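Local coordinates for protein phytanoyl-CoA dioxygenase (Streptomyces malaysiense, PDB 6ZYL) that hydroxylates the beta position of a residue in the peptide natural product thioholgamide, probably as an iron- and 2-oxoglutarate-dependent oxygenase, at residues 35-40 with 214-219. Residues are numbered along the deposited sequence; the frame is centred on the assembly and turned at random.
Sequences DGFVFP and LAMAHA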
loop_
_atom_site.group_PDB
_atom_site.type_symbol
_atom_site.label_atom_id
_atom_site.label_comp_id
_atom_site.label_asym_id
_atom_site.label_seq_id
_atom_site.Cartn_x
_atom_site.Cartn_y
_atom_site.Cartn_z
ATOM N N ASP A 35 -4.566 0.405 -18.385
ATOM C CA ASP A 35 -4.863 -0.831 -17.674
ATOM C C ASP A 35 -5.309 -0.598 -16.238
ATOM O O ASP A 35 -5.999 -1.455 -15.672
ATOM C CB ASP A 35 -3.632 -1.744 -17.679
ATOM C CG ASP A 35 -3.265 -2.223 -19.073
ATOM O OD1 ASP A 35 -4.170 -2.304 -19.929
ATOM O OD2 ASP A 35 -2.074 -2.516 -19.315
ATOM N N GLY A 36 -4.946 0.535 -15.644
ATOM C CA GLY A 36 -5.158 0.746 -14.229
ATOM C C GLY A 36 -4.063 0.190 -13.350
ATOM O O GLY A 36 -4.184 0.252 -12.120
ATOM N N PHE A 37 -3.008 -0.357 -13.945
ATOM C CA PHE A 37 -1.866 -0.884 -13.215
ATOM C C PHE A 37 -0.679 -0.875 -14.165
ATOM O O PHE A 37 -0.826 -0.670 -15.372
ATOM C CB PHE A 37 -2.139 -2.296 -12.679
ATOM C CG PHE A 37 -2.467 -3.303 -13.748
ATOM C CD1 PHE A 37 -1.481 -3.793 -14.589
ATOM C CD2 PHE A 37 -3.763 -3.762 -13.906
ATOM C CE1 PHE A 37 -1.781 -4.715 -15.571
ATOM C CE2 PHE A 37 -4.069 -4.690 -14.885
ATOM C CZ PHE A 37 -3.076 -5.165 -15.719
ATOM N N VAL A 38 0.502 -1.116 -13.609
ATOM C CA VAL A 38 1.713 -1.244 -14.410
ATOM C C VAL A 38 2.727 -2.036 -13.589
ATOM O O VAL A 38 3.020 -1.687 -12.440
ATOM C CB VAL A 38 2.240 0.140 -14.843
ATOM C CG1 VAL A 38 2.847 0.894 -13.677
ATOM C CG2 VAL A 38 3.230 -0.014 -15.994
ATOM N N PHE A 39 3.231 -3.133 -14.150
ATOM C CA PHE A 39 4.172 -3.998 -13.450
ATOM C C PHE A 39 4.832 -4.918 -14.467
ATOM O O PHE A 39 4.261 -5.183 -15.532
ATOM C CB PHE A 39 3.473 -4.823 -12.354
ATOM C CG PHE A 39 2.640 -5.962 -12.881
ATOM C CD1 PHE A 39 3.211 -7.199 -13.136
ATOM C CD2 PHE A 39 1.284 -5.797 -13.112
ATOM C CE1 PHE A 39 2.450 -8.246 -13.621
ATOM C CE2 PHE A 39 0.516 -6.841 -13.596
ATOM C CZ PHE A 39 1.101 -8.067 -13.849
ATOM N N PRO A 40 6.045 -5.413 -14.175
ATOM C CA PRO A 40 6.845 -5.019 -13.005
ATOM C C PRO A 40 7.526 -3.674 -13.240
ATOM O O PRO A 40 7.792 -3.339 -14.387
ATOM C CB PRO A 40 7.876 -6.144 -12.890
ATOM C CG PRO A 40 8.084 -6.581 -14.317
ATOM C CD PRO A 40 6.719 -6.449 -14.983
ATOM N N LEU A 214 -6.134 3.043 -7.219
ATOM C CA LEU A 214 -6.899 2.694 -6.028
ATOM C C LEU A 214 -8.308 2.215 -6.356
ATOM O O LEU A 214 -8.976 1.665 -5.472
ATOM C CB LEU A 214 -6.967 3.886 -5.073
ATOM C CG LEU A 214 -5.639 4.293 -4.428
ATOM C CD1 LEU A 214 -5.842 5.484 -3.495
ATOM C CD2 LEU A 214 -5.003 3.133 -3.677
ATOM N N ALA A 215 -8.773 2.412 -7.590
ATOM C CA ALA A 215 -10.039 1.861 -8.055
ATOM C C ALA A 215 -9.850 0.575 -8.851
ATOM O O ALA A 215 -10.818 0.051 -9.413
ATOM C CB ALA A 215 -10.788 2.894 -8.900
ATOM N N MET A 216 -8.623 0.064 -8.927
ATOM C CA MET A 216 -8.376 -1.216 -9.575
ATOM C C MET A 216 -9.028 -2.326 -8.760
ATOM O O MET A 216 -8.754 -2.469 -7.563
ATOM C CB MET A 216 -6.874 -1.460 -9.713
ATOM C CG MET A 216 -6.495 -2.887 -10.086
ATOM S SD MET A 216 -7.244 -3.470 -11.618
ATOM C CE MET A 216 -6.877 -2.106 -12.721
ATOM N N ALA A 217 -9.901 -3.099 -9.399
ATOM C CA ALA A 217 -10.470 -4.279 -8.766
ATOM C C ALA A 217 -9.424 -5.385 -8.748
ATOM O O ALA A 217 -8.787 -5.662 -9.770
ATOM C CB ALA A 217 -11.723 -4.740 -9.508
ATOM N N HIS A 218 -9.235 -6.007 -7.587
ATOM C CA HIS A 218 -8.271 -7.092 -7.479
ATOM C C HIS A 218 -8.747 -8.096 -6.441
ATOM O O HIS A 218 -9.602 -7.801 -5.601
ATOM C CB HIS A 218 -6.865 -6.576 -7.123
ATOM C CG HIS A 218 -6.814 -5.734 -5.887
ATOM N ND1 HIS A 218 -6.750 -6.274 -4.620
ATOM C CD2 HIS A 218 -6.796 -4.390 -5.723
ATOM C CE1 HIS A 218 -6.710 -5.299 -3.729
ATOM N NE2 HIS A 218 -6.737 -4.146 -4.372
ATOM N N ALA A 219 -8.183 -9.298 -6.526
ATOM C CA ALA A 219 -8.469 -10.378 -5.596
ATOM C C ALA A 219 -7.174 -11.128 -5.332
ATOM O O ALA A 219 -6.192 -10.980 -6.061
ATOM C CB ALA A 219 -9.541 -11.331 -6.142
#
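M216 lays its terminal methyl against the turn at D35-G36 and the rim of the F37 ring. M216 CE lies 3.7 Å from F37 CD2, close to the ring plane, so the methyl meets an edge and not a face; M216 SD is 4.2 Å from F37 CD2. On the backbone side M216 CE comes 3.1 Å from D35 O and 3.6 Å from G36 O. M216 CG is anti to the backbone N (chi1 167°), and bends at chi2 and chi3 bring CE round to these carbonyls. G36, with positive phi (85°), turns the chain from helix 28-35 into strand 37-41, and its bare CA leaves the methyl beside the backbone. In this double-stranded beta-helix, the fold of the PhyH family, the methyl packs where the chain enters strand 37-41, an edge strand of the larger sheet, close to where M216 leads into strand 217-220 of the smaller one. D35 CB covers one face of the F37 ring, 3.9 Å above its centre. The F37 ring also stacks with Y162, which M216 touches too. H218 NE2 hydrogen-bonds D130 OD1, and the H218 ring meets H128 edge-to-face; in this apo structure the three fit the family's His-X-Asp...His iron-binding triad.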